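PDB 2CVZ: 3-hydroxyisobutyrate dehydrogenase from Thermus thermophilus, which catalyses the NADP-dependent oxidation of 3-hydroxyisobutyrate, a step of valine catabolism, probably yielding methylmalonate semialdehyde. Local coordinates for residues Gly83-Asp88 with Glu136-Arg141; Gly161-Ala166 with Met240-Gly245; Asn168-Ala173 with Pro251-Ala256; Val191-Ala196 with Arg217-Ala222. All blocks are in the same frame, centred on the assembly; numbering follows the deposited sequence.

Contact 1 of 4, residues Gly83-Asp88 with Glu136-Arg141; sequences GTYWVD and EEAVER
The phenol ring of Tyr-85 reaches from strand 85-88 to helix 136-142 and lodges against Ala-138 and Arg-141, residues that lie nearly one turn apart on that helix. Its two sides have different neighbours: CE1 lies 3.9 Å from Ala-138 CB, whereas CE2 is 3.6 Å from Arg-141 CG. Both approach the ring obliquely, and no hydrogen bond spans the two segments, so the contact is one of van der Waals packing. The tight part is at Arg-141, whose methylene CG sits against CE2, CZ and OH of the phenol, 3.7 Å from Tyr-85 OH. Ala-138 forms a buried floor beside CE1 and is short enough for the ring to come near the helix backbone, CE1 lying 4.1 Å from Ala-138 CA. The looser, solvent side belongs to the far end of the partly exposed Arg-141: beyond CG the chain bends at chi2 (79°), leaving the guanidinium plane turned 57° from the ring. With an alanine at Tyr-85, a gap would probably open beside Ala-138 and the methylenes of Arg-141 would lose their apolar partner. Within the Rossmann-type dinucleotide-binding domain, Thr-110 of strand 110-117 touches both Tyr-85 and Ala-138, Leu-112 adds to the packing on Ala-138, and Arg-141 also meets Arg-57, so helix 136-142 packs against this part of the sheet.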
loop_
_atom_site.group_PDB
_atom_site.type_symbol
_atom_site.label_atom_id
_atom_site.label_comp_id
_atom_site.label_asym_id
_atom_site.label_seq_id
_atom_site.Cartn_x
_atom_site.Cartn_y
_atom_site.Cartn_z
ATOM N N GLY C 83 44.204 20.227 -5.728
ATOM C CA GLY C 83 44.387 19.403 -6.906
ATOM C C GLY C 83 44.045 17.941 -6.677
ATOM O O GLY C 83 44.157 17.125 -7.590
ATOM N N THR C 84 43.630 17.611 -5.459
ATOM C CA THR C 84 43.267 16.240 -5.117
ATOM C C THR C 84 41.807 15.954 -5.467
ATOM O O THR C 84 40.978 16.866 -5.538
ATOM C CB THR C 84 43.473 15.965 -3.606
ATOM O OG1 THR C 84 44.858 16.127 -3.270
ATOM C CG2 THR C 84 43.040 14.546 -3.253
ATOM N N TYR C 85 41.497 14.682 -5.687
ATOM C CA TYR C 85 40.141 14.276 -6.016
ATOM C C TYR C 85 39.613 13.339 -4.945
ATOM O O TYR C 85 40.352 12.512 -4.407
ATOM C CB TYR C 85 40.116 13.583 -7.377
ATOM C CG TYR C 85 40.443 14.510 -8.523
ATOM C CD1 TYR C 85 39.469 15.342 -9.072
ATOM C CD2 TYR C 85 41.734 14.573 -9.045
ATOM C CE1 TYR C 85 39.771 16.215 -10.115
ATOM C CE2 TYR C 85 42.048 15.444 -10.087
ATOM C CZ TYR C 85 41.062 16.258 -10.617
ATOM O OH TYR C 85 41.365 17.112 -11.651
ATOM N N TRP C 86 38.331 13.483 -4.631
ATOM C CA TRP C 86 37.693 12.646 -3.630
ATOM C C TRP C 86 36.584 11.868 -4.322
ATOM O O TRP C 86 35.559 12.437 -4.699
ATOM C CB TRP C 86 37.105 13.509 -2.506
ATOM C CG TRP C 86 36.677 12.725 -1.298
ATOM C CD1 TRP C 86 35.794 11.681 -1.262
ATOM C CD2 TRP C 86 37.128 12.912 0.051
ATOM N NE1 TRP C 86 35.669 11.208 0.022
ATOM C CE2 TRP C 86 36.475 11.945 0.849
ATOM C CE3 TRP C 86 38.018 13.805 0.663
ATOM C CZ2 TRP C 86 36.687 11.844 2.231
ATOM C CZ3 TRP C 86 38.229 13.705 2.039
ATOM C CH2 TRP C 86 37.564 12.729 2.805
ATOM N N VAL C 87 36.806 10.568 -4.500
ATOM C CA VAL C 87 35.834 9.693 -5.147
ATOM C C VAL C 87 35.085 8.956 -4.046
ATOM O O VAL C 87 35.632 8.069 -3.391
ATOM C CB VAL C 87 36.540 8.680 -6.079
ATOM C CG1 VAL C 87 35.513 7.748 -6.722
ATOM C CG2 VAL C 87 37.318 9.430 -7.156
ATOM N N ASP C 88 33.826 9.331 -3.844
ATOM C CA ASP C 88 33.013 8.737 -2.793
ATOM C C ASP C 88 32.086 7.624 -3.282
ATOM O O ASP C 88 31.062 7.889 -3.915
ATOM C CB ASP C 88 32.208 9.845 -2.108
ATOM C CG ASP C 88 31.481 9.363 -0.877
ATOM O OD1 ASP C 88 31.895 8.331 -0.309
ATOM O OD2 ASP C 88 30.505 10.031 -0.467
ATOM N N GLU C 136 32.449 17.390 -15.579
ATOM C CA GLU C 136 32.911 16.563 -16.690
ATOM C C GLU C 136 34.430 16.409 -16.688
ATOM O O GLU C 136 34.956 15.330 -16.968
ATOM C CB GLU C 136 32.477 17.180 -18.020
ATOM C CG GLU C 136 31.006 17.535 -18.090
ATOM C CD GLU C 136 30.604 18.054 -19.454
ATOM O OE1 GLU C 136 31.239 19.019 -19.932
ATOM O OE2 GLU C 136 29.655 17.496 -20.046
ATOM N N GLU C 137 35.127 17.496 -16.379
ATOM C CA GLU C 137 36.584 17.493 -16.347
ATOM C C GLU C 137 37.124 16.530 -15.296
ATOM O O GLU C 137 38.052 15.763 -15.561
ATOM C CB GLU C 137 37.109 18.908 -16.078
ATOM C CG GLU C 137 36.743 19.918 -17.163
ATOM C CD GLU C 137 35.268 20.302 -17.160
ATOM O OE1 GLU C 137 34.814 20.905 -18.159
ATOM O OE2 GLU C 137 34.565 20.016 -16.164
ATOM N N ALA C 138 36.543 16.571 -14.102
ATOM C CA ALA C 138 36.969 15.690 -13.021
ATOM C C ALA C 138 36.669 14.237 -13.379
ATOM O O ALA C 138 37.492 13.352 -13.150
ATOM C CB ALA C 138 36.261 16.067 -11.724
ATOM N N VAL C 139 35.491 13.998 -13.945
ATOM C CA VAL C 139 35.100 12.645 -14.331
ATOM C C VAL C 139 36.128 12.024 -15.273
ATOM O O VAL C 139 36.552 10.885 -15.082
ATOM C CB VAL C 139 33.718 12.634 -15.021
ATOM C CG1 VAL C 139 33.435 11.260 -15.603
ATOM C CG2 VAL C 139 32.636 13.010 -14.017
ATOM N N GLU C 140 36.528 12.778 -16.289
ATOM C CA GLU C 140 37.504 12.286 -17.253
ATOM C C GLU C 140 38.842 11.987 -16.583
ATOM O O GLU C 140 39.555 11.067 -16.981
ATOM C CB GLU C 140 37.705 13.318 -18.367
ATOM C CG GLU C 140 38.668 12.872 -19.457
ATOM C CD GLU C 140 38.842 13.915 -20.547
ATOM O OE1 GLU C 140 39.351 15.017 -20.245
ATOM O OE2 GLU C 140 38.468 13.633 -21.708
ATOM N N ARG C 141 39.174 12.766 -15.559
ATOM C CA ARG C 141 40.431 12.599 -14.836
ATOM C C ARG C 141 40.440 11.362 -13.936
ATOM O O ARG C 141 41.481 10.731 -13.752
ATOM C CB ARG C 141 40.703 13.842 -13.987
ATOM C CG ARG C 141 42.060 13.872 -13.298
ATOM C CD ARG C 141 43.170 14.281 -14.255
ATOM N NE ARG C 141 44.433 14.510 -13.555
ATOM C CZ ARG C 141 45.151 13.558 -12.966
ATOM N NH1 ARG C 141 44.738 12.297 -12.990
ATOM N NH2 ARG C 141 46.282 13.868 -12.344
#

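Contact 2 of 4, residues Gly161-Ala166 with Met240-Gly245; sequences GHAVKA and MGVLDG
Val-242 directs one methyl, CG2, at the helix that carries Ala-163 and Ala-166, and every direct contact between the two segments is made by that group. CG2 is 4.1 Å from Ala-163 CA and 4.2 Å from Ala-163 CB, while Ala-166 CB, nearly a turn further on, lies 4.4 Å away on the same helix. A chi1 of 176° sends CG1 to the side opposite the valine's backbone N and keeps CG2 next to that N, which leaves a single branch to face the two alanines. The small side chains let the backbones come close, the CA atoms of Ala-163 and Val-242 being 6.4 Å apart. All three residues are buried, and the packing is continued by Gln-189 of the second subunit, which meets both Ala-163 and Val-242.

The contact belongs to the all-helical part of the protein, where the long helix 160-188 leads out of the nucleotide-binding domain and helix 229-243 packs beside its first turns, as in other beta-hydroxyacid dehydrogenases.

Polar interactions lie within or beyond the segments, since no hydrogen bond joins them. Lys-165, on the same helix as the alanines, touches the bound NADPH and is hydrogen-bonded through NZ to Val-116 O and Asn-169 OD1, while His-162, with NE2 bonded to Tyr-111 OH and N to Asp-113 OD1, likewise links this part of the helix to strand 110-117.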
loop_
_atom_site.group_PDB
_atom_site.type_symbol
_atom_site.label_atom_id
_atom_site.label_comp_id
_atom_site.label_asym_id
_atom_site.label_seq_id
_atom_site.Cartn_x
_atom_site.Cartn_y
_atom_site.Cartn_z
ATOM N N GLY C 161 24.703 11.060 -8.824
ATOM C CA GLY C 161 25.124 9.674 -8.724
ATOM C C GLY C 161 24.423 8.994 -7.562
ATOM O O GLY C 161 23.888 7.895 -7.704
ATOM N N HIS C 162 24.426 9.655 -6.408
ATOM C CA HIS C 162 23.777 9.116 -5.219
ATOM C C HIS C 162 22.283 8.940 -5.459
ATOM O O HIS C 162 21.674 7.991 -4.971
ATOM C CB HIS C 162 23.980 10.049 -4.021
ATOM C CG HIS C 162 25.387 10.093 -3.516
ATOM N ND1 HIS C 162 26.142 8.959 -3.311
ATOM C CD2 HIS C 162 26.167 11.136 -3.143
ATOM C CE1 HIS C 162 27.326 9.299 -2.835
ATOM N NE2 HIS C 162 27.369 10.614 -2.724
ATOM N N ALA C 163 21.695 9.864 -6.210
ATOM C CA ALA C 163 20.270 9.806 -6.509
ATOM C C ALA C 163 19.929 8.585 -7.354
ATOM O O ALA C 163 18.978 7.863 -7.056
ATOM C CB ALA C 163 19.837 11.077 -7.226
ATOM N N VAL C 164 20.703 8.355 -8.413
ATOM C CA VAL C 164 20.459 7.204 -9.274
ATOM C C VAL C 164 20.672 5.908 -8.498
ATOM O O VAL C 164 19.944 4.932 -8.690
ATOM C CB VAL C 164 21.389 7.219 -10.509
ATOM C CG1 VAL C 164 21.226 5.935 -11.303
ATOM C CG2 VAL C 164 21.060 8.419 -11.383
ATOM N N LYS C 165 21.669 5.901 -7.621
ATOM C CA LYS C 165 21.955 4.716 -6.820
ATOM C C LYS C 165 20.774 4.400 -5.911
ATOM O O LYS C 165 20.358 3.250 -5.802
ATOM C CB LYS C 165 23.218 4.923 -5.975
ATOM C CG LYS C 165 23.504 3.801 -4.966
ATOM C CD LYS C 165 23.649 2.429 -5.633
ATOM C CE LYS C 165 23.931 1.340 -4.601
ATOM N NZ LYS C 165 23.952 -0.029 -5.201
ATOM N N ALA C 166 20.235 5.428 -5.264
ATOM C CA ALA C 166 19.104 5.247 -4.362
ATOM C C ALA C 166 17.901 4.675 -5.099
ATOM O O ALA C 166 17.244 3.755 -4.613
ATOM C CB ALA C 166 18.735 6.577 -3.700
HETATM N N MSE C 240 13.463 7.887 -0.856
HETATM C CA MSE C 240 12.258 8.634 -0.504
HETATM C C MSE C 240 12.551 10.131 -0.636
HETATM O O MSE C 240 11.674 10.922 -0.983
HETATM C CB MSE C 240 11.820 8.319 0.933
HETATM C CG MSE C 240 11.478 6.848 1.196
HETATM SE SE MSE C 240 10.165 6.107 -0.027
HETATM C CE MSE C 240 11.386 5.244 -1.267
ATOM N N GLY C 241 13.793 10.510 -0.353
ATOM C CA GLY C 241 14.191 11.903 -0.460
ATOM C C GLY C 241 14.195 12.328 -1.915
ATOM O O GLY C 241 13.909 13.476 -2.238
ATOM N N VAL C 242 14.524 11.394 -2.800
ATOM C CA VAL C 242 14.541 11.684 -4.226
ATOM C C VAL C 242 13.102 11.862 -4.711
ATOM O O VAL C 242 12.819 12.729 -5.538
ATOM C CB VAL C 242 15.226 10.549 -5.016
ATOM C CG1 VAL C 242 15.142 10.829 -6.513
ATOM C CG2 VAL C 242 16.684 10.420 -4.568
ATOM N N LEU C 243 12.196 11.040 -4.187
ATOM C CA LEU C 243 10.786 11.133 -4.558
ATOM C C LEU C 243 10.177 12.426 -4.018
ATOM O O LEU C 243 9.208 12.939 -4.577
ATOM C CB LEU C 243 10.000 9.939 -4.003
ATOM C CG LEU C 243 10.397 8.547 -4.498
ATOM C CD1 LEU C 243 9.594 7.492 -3.752
ATOM C CD2 LEU C 243 10.159 8.440 -5.998
ATOM N N ASP C 244 10.744 12.940 -2.930
ATOM C CA ASP C 244 10.251 14.172 -2.312
ATOM C C ASP C 244 10.530 15.410 -3.162
ATOM O O ASP C 244 9.965 16.478 -2.916
ATOM C CB ASP C 244 10.885 14.370 -0.933
ATOM C CG ASP C 244 10.237 13.515 0.144
ATOM O OD1 ASP C 244 10.741 13.538 1.287
ATOM O OD2 ASP C 244 9.229 12.830 -0.144
ATOM N N GLY C 245 11.406 15.268 -4.153
ATOM C CA GLY C 245 11.737 16.395 -5.007
ATOM C C GLY C 245 10.531 16.965 -5.726
ATOM O O GLY C 245 10.277 18.171 -5.681
#

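Contact 3 of 4, residues Asn168-Ala173 with Pro251-Ala256; sequences NNALLA and PLLRLA
Leu-253 reaches over to Ala-170 and Leu-171 where helix 251-267 packs on the long helix 160-188, within the helical domain that follows the Rossmann-type domain. The leucine is set by its torsions: CG stands anti to the carbonyl carbon (chi1 -65°), which carries the branched end across to the neighbouring helix. There CD2 makes the contact, 4.1 Å from Ala-170 CB and equally near Ala-170 O. Leu-171 has the same first torsion, and its CA-CB bond starts away from the other helix, yet the torsions bring its CD2 within 4.3 Å of Leu-253 CD2, methyl against methyl. All three residues are buried. Val-174 extends the patch onto Leu-253 and Ala-256, and Glu-181 of the second subunit accepts from the backbone N atoms of Leu-252 and Leu-253, next to the start of helix 251-267, so the contact sits against a subunit interface. Elsewhere on helix 160-188, Asn-168 ND2 donates to Asn-169 OD1 over 3.1 Å; the acceptor is approached in its carbonyl plane, yet the bond is bent, with an angle of 136° at the hydrogen.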
loop_
_atom_site.group_PDB
_atom_site.type_symbol
_atom_site.label_atom_id
_atom_site.label_comp_id
_atom_site.label_asym_id
_atom_site.label_seq_id
_atom_site.Cartn_x
_atom_site.Cartn_y
_atom_site.Cartn_z
ATOM N N ASN C 168 17.968 3.001 -7.910
ATOM C CA ASN C 168 18.302 1.648 -8.341
ATOM C C ASN C 168 18.018 0.654 -7.214
ATOM O O ASN C 168 17.417 -0.397 -7.436
ATOM C CB ASN C 168 19.778 1.547 -8.730
ATOM C CG ASN C 168 20.222 0.111 -8.942
ATOM O OD1 ASN C 168 19.905 -0.508 -9.959
ATOM N ND2 ASN C 168 20.945 -0.434 -7.965
ATOM N N ASN C 169 18.452 0.984 -6.002
ATOM C CA ASN C 169 18.226 0.087 -4.876
ATOM C C ASN C 169 16.759 0.018 -4.481
ATOM O O ASN C 169 16.311 -0.984 -3.932
ATOM C CB ASN C 169 19.106 0.489 -3.695
ATOM C CG ASN C 169 20.504 -0.102 -3.797
ATOM O OD1 ASN C 169 21.075 -0.185 -4.889
ATOM N ND2 ASN C 169 21.061 -0.509 -2.667
ATOM N N ALA C 170 16.006 1.076 -4.763
ATOM C CA ALA C 170 14.581 1.055 -4.464
ATOM C C ALA C 170 13.936 0.048 -5.424
ATOM O O ALA C 170 13.041 -0.704 -5.044
ATOM C CB ALA C 170 13.970 2.439 -4.659
ATOM N N LEU C 171 14.399 0.026 -6.670
ATOM C CA LEU C 171 13.846 -0.915 -7.636
ATOM C C LEU C 171 14.209 -2.342 -7.236
ATOM O O LEU C 171 13.375 -3.246 -7.316
ATOM C CB LEU C 171 14.352 -0.613 -9.045
ATOM C CG LEU C 171 13.955 0.747 -9.625
ATOM C CD1 LEU C 171 14.319 0.784 -11.103
ATOM C CD2 LEU C 171 12.461 0.981 -9.448
ATOM N N LEU C 172 15.451 -2.546 -6.805
ATOM C CA LEU C 172 15.884 -3.870 -6.369
ATOM C C LEU C 172 14.985 -4.324 -5.215
ATOM O O LEU C 172 14.500 -5.457 -5.197
ATOM C CB LEU C 172 17.352 -3.824 -5.917
ATOM C CG LEU C 172 18.001 -5.042 -5.239
ATOM C CD1 LEU C 172 17.590 -5.103 -3.788
ATOM C CD2 LEU C 172 17.620 -6.326 -5.970
ATOM N N ALA C 173 14.754 -3.423 -4.264
ATOM C CA ALA C 173 13.920 -3.728 -3.102
ATOM C C ALA C 173 12.520 -4.182 -3.512
ATOM O O ALA C 173 12.021 -5.204 -3.038
ATOM C CB ALA C 173 13.832 -2.502 -2.186
ATOM N N PRO C 251 3.127 5.396 -5.061
ATOM C CA PRO C 251 2.674 4.415 -4.070
ATOM C C PRO C 251 3.543 3.174 -3.848
ATOM O O PRO C 251 3.807 2.798 -2.701
ATOM C CB PRO C 251 1.264 4.064 -4.554
ATOM C CG PRO C 251 1.369 4.239 -6.041
ATOM C CD PRO C 251 2.143 5.532 -6.148
ATOM N N LEU C 252 3.993 2.531 -4.921
ATOM C CA LEU C 252 4.797 1.325 -4.753
ATOM C C LEU C 252 6.132 1.562 -4.061
ATOM O O LEU C 252 6.476 0.850 -3.117
ATOM C CB LEU C 252 5.031 0.626 -6.097
ATOM C CG LEU C 252 3.802 0.018 -6.781
ATOM C CD1 LEU C 252 4.255 -0.824 -7.969
ATOM C CD2 LEU C 252 3.035 -0.854 -5.800
ATOM N N LEU C 253 6.885 2.556 -4.513
ATOM C CA LEU C 253 8.173 2.827 -3.895
ATOM C C LEU C 253 8.030 3.286 -2.445
ATOM O O LEU C 253 8.843 2.927 -1.595
ATOM C CB LEU C 253 8.951 3.857 -4.714
ATOM C CG LEU C 253 9.362 3.389 -6.117
ATOM C CD1 LEU C 253 10.241 4.453 -6.765
ATOM C CD2 LEU C 253 10.112 2.062 -6.030
ATOM N N ARG C 254 6.996 4.072 -2.155
ATOM C CA ARG C 254 6.781 4.534 -0.786
ATOM C C ARG C 254 6.521 3.334 0.126
ATOM O O ARG C 254 7.089 3.236 1.212
ATOM C CB ARG C 254 5.585 5.489 -0.718
ATOM C CG ARG C 254 5.798 6.826 -1.413
ATOM C CD ARG C 254 6.758 7.753 -0.660
ATOM N NE ARG C 254 6.788 9.080 -1.278
ATOM C CZ ARG C 254 7.686 10.026 -1.021
ATOM N NH1 ARG C 254 8.664 9.821 -0.144
ATOM N NH2 ARG C 254 7.611 11.189 -1.653
ATOM N N LEU C 255 5.656 2.425 -0.320
ATOM C CA LEU C 255 5.331 1.241 0.469
ATOM C C LEU C 255 6.547 0.338 0.659
ATOM O O LEU C 255 6.706 -0.305 1.703
ATOM C CB LEU C 255 4.201 0.452 -0.198
ATOM C CG LEU C 255 2.873 0.398 0.565
ATOM C CD1 LEU C 255 3.055 -0.392 1.858
ATOM C CD2 LEU C 255 2.389 1.817 0.864
ATOM N N ALA C 256 7.405 0.287 -0.353
ATOM C CA ALA C 256 8.606 -0.538 -0.278
ATOM C C ALA C 256 9.458 -0.166 0.935
ATOM O O ALA C 256 9.981 -1.044 1.621
ATOM C CB ALA C 256 9.424 -0.390 -1.558
#

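Contact 4 of 4, residues Val191-Ala196 with Arg217-Ala222; sequences VSAEKA and RVLTRA
The N-terminal turn of helix 193-200, capped by Ser-192, receives the side chain of Leu-219 from helix 214-219. CD2 of Leu-219 presses on the backbone of that first turn, 3.7 Å from Glu-194 CA and 3.9 Å from Glu-194 N. Alongside, Leu-219 CG lies 4.4 Å from Ala-193 CB. With chi1 at -81°, Leu-219 CG lies beside its own backbone N, which aims CD2 at the Glu-194 backbone. Glu-194 contributes its CB, whereas the rest of its chain runs on extended to a carboxylate whose OE1 forms a salt bridge with Lys-195 NZ at 3.5 Å. The receiving turn is fixed by its cap: Lys-195 N donates to Ser-192 OG over 3.2 Å in a nearly straight bond of 170°. On the other segment the chain leaves helical geometry at Arg-221, whose phi is positive, and Thr-220 OG1 accepts from Ala-222 N at 3.2 Å, an ST turn. Ala-193 is buried and Glu-194 exposed, so the contact is only partly buried. Around it, Ala-193 also packs on Val-187 of helix 160-188, Val-218 rests on Leu-277 of helix 276-284, and Arg-221 pairs with Glu-281 there, while Ala-196 meets Val-164 of the second subunit.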
loop_
_atom_site.group_PDB
_atom_site.type_symbol
_atom_site.label_atom_id
_atom_site.label_comp_id
_atom_site.label_asym_id
_atom_site.label_seq_id
_atom_site.Cartn_x
_atom_site.Cartn_y
_atom_site.Cartn_z
ATOM N N VAL C 191 3.358 -25.461 -5.463
ATOM C CA VAL C 191 4.244 -25.159 -6.580
ATOM C C VAL C 191 5.709 -25.227 -6.161
ATOM O O VAL C 191 6.068 -24.814 -5.060
ATOM C CB VAL C 191 3.974 -23.747 -7.141
ATOM C CG1 VAL C 191 4.946 -23.440 -8.277
ATOM C CG2 VAL C 191 2.545 -23.648 -7.614
ATOM N N SER C 192 6.551 -25.758 -7.043
ATOM C CA SER C 192 7.984 -25.850 -6.775
ATOM C C SER C 192 8.605 -24.471 -6.990
ATOM O O SER C 192 8.507 -23.908 -8.080
ATOM C CB SER C 192 8.639 -26.856 -7.725
ATOM O OG SER C 192 10.048 -26.722 -7.701
ATOM N N ALA C 193 9.235 -23.925 -5.952
ATOM C CA ALA C 193 9.860 -22.605 -6.049
ATOM C C ALA C 193 10.975 -22.615 -7.089
ATOM O O ALA C 193 11.139 -21.669 -7.863
ATOM C CB ALA C 193 10.423 -22.189 -4.692
ATOM N N GLU C 194 11.741 -23.698 -7.094
ATOM C CA GLU C 194 12.844 -23.857 -8.028
ATOM C C GLU C 194 12.350 -23.821 -9.468
ATOM O O GLU C 194 12.879 -23.079 -10.299
ATOM C CB GLU C 194 13.555 -25.183 -7.757
ATOM C CG GLU C 194 14.760 -25.435 -8.637
ATOM C CD GLU C 194 15.468 -26.730 -8.282
ATOM O OE1 GLU C 194 14.846 -27.808 -8.410
ATOM O OE2 GLU C 194 16.643 -26.665 -7.869
ATOM N N LYS C 195 11.332 -24.625 -9.754
ATOM C CA LYS C 195 10.763 -24.700 -11.095
ATOM C C LYS C 195 10.053 -23.409 -11.477
ATOM O O LYS C 195 10.120 -22.971 -12.628
ATOM C CB LYS C 195 9.796 -25.884 -11.191
ATOM C CG LYS C 195 10.474 -27.246 -11.079
ATOM C CD LYS C 195 11.431 -27.476 -12.242
ATOM C CE LYS C 195 12.049 -28.869 -12.203
ATOM N NZ LYS C 195 12.883 -29.077 -10.990
ATOM N N ALA C 196 9.371 -22.800 -10.513
ATOM C CA ALA C 196 8.669 -21.548 -10.770
ATOM C C ALA C 196 9.681 -20.489 -11.200
ATOM O O ALA C 196 9.442 -19.732 -12.142
ATOM C CB ALA C 196 7.927 -21.094 -9.514
ATOM N N ARG C 217 20.428 -17.655 -2.767
ATOM C CA ARG C 217 20.420 -17.403 -1.329
ATOM C C ARG C 217 19.239 -17.954 -0.546
ATOM O O ARG C 217 19.405 -18.402 0.588
ATOM C CB ARG C 217 20.515 -15.902 -1.064
ATOM C CG ARG C 217 21.637 -15.240 -1.809
ATOM C CD ARG C 217 21.854 -13.815 -1.361
ATOM N NE ARG C 217 22.948 -13.217 -2.112
ATOM C CZ ARG C 217 23.646 -12.161 -1.714
ATOM N NH1 ARG C 217 23.366 -11.570 -0.558
ATOM N NH2 ARG C 217 24.634 -11.707 -2.471
ATOM N N VAL C 218 18.054 -17.917 -1.142
ATOM C CA VAL C 218 16.856 -18.380 -0.455
ATOM C C VAL C 218 16.555 -19.867 -0.616
ATOM O O VAL C 218 16.415 -20.587 0.372
ATOM C CB VAL C 218 15.623 -17.575 -0.914
ATOM C CG1 VAL C 218 14.399 -18.000 -0.119
ATOM C CG2 VAL C 218 15.888 -16.083 -0.748
ATOM N N LEU C 219 16.441 -20.325 -1.856
ATOM C CA LEU C 219 16.138 -21.729 -2.106
ATOM C C LEU C 219 17.167 -22.654 -1.460
ATOM O O LEU C 219 16.826 -23.738 -0.984
ATOM C CB LEU C 219 16.060 -21.990 -3.615
ATOM C CG LEU C 219 14.743 -21.617 -4.310
ATOM C CD1 LEU C 219 14.350 -20.182 -3.990
ATOM C CD2 LEU C 219 14.898 -21.806 -5.805
ATOM N N THR C 220 18.420 -22.212 -1.438
ATOM C CA THR C 220 19.518 -22.982 -0.858
ATOM C C THR C 220 19.543 -22.877 0.663
ATOM O O THR C 220 20.188 -23.686 1.340
ATOM C CB THR C 220 20.874 -22.474 -1.367
ATOM O OG1 THR C 220 21.023 -21.094 -1.008
ATOM C CG2 THR C 220 20.971 -22.617 -2.876
ATOM N N ARG C 221 18.843 -21.873 1.188
ATOM C CA ARG C 221 18.783 -21.614 2.623
ATOM C C ARG C 221 20.133 -21.101 3.111
ATOM O O ARG C 221 20.369 -20.996 4.314
ATOM C CB ARG C 221 18.408 -22.886 3.402
ATOM C CG ARG C 221 17.184 -23.613 2.874
ATOM C CD ARG C 221 16.034 -22.649 2.618
ATOM N NE ARG C 221 15.609 -21.948 3.824
ATOM C CZ ARG C 221 14.771 -20.915 3.825
ATOM N NH1 ARG C 221 14.275 -20.464 2.679
ATOM N NH2 ARG C 221 14.423 -20.338 4.966
ATOM N N ALA C 222 21.010 -20.774 2.167
ATOM C CA ALA C 222 22.348 -20.285 2.488
ATOM C C ALA C 222 22.341 -18.917 3.164
ATOM O O ALA C 222 23.057 -18.695 4.145
ATOM C CB ALA C 222 23.198 -20.231 1.221
#

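In the fold
From the N terminus, contact 1 comes first: it closes a loop within the nucleotide-binding domain, joining strand 85-88 to helix 136-142, and is complete before helix 160-188 begins. That long helix then opens contacts 2 and 3 in turn, whose partners lie on helices 229-243 and 251-267, so their loops cross, and the salt bridge between Asp-244 and Arg-254 connects them. Contact 4 is formed and finished within both of these loops, joining helices 193-200 and 214-219. Contact 1 thus belongs to the sheet domain and the other three to the helical domain; Asp-88 and His-162 touch where contacts 1 and 2 meet.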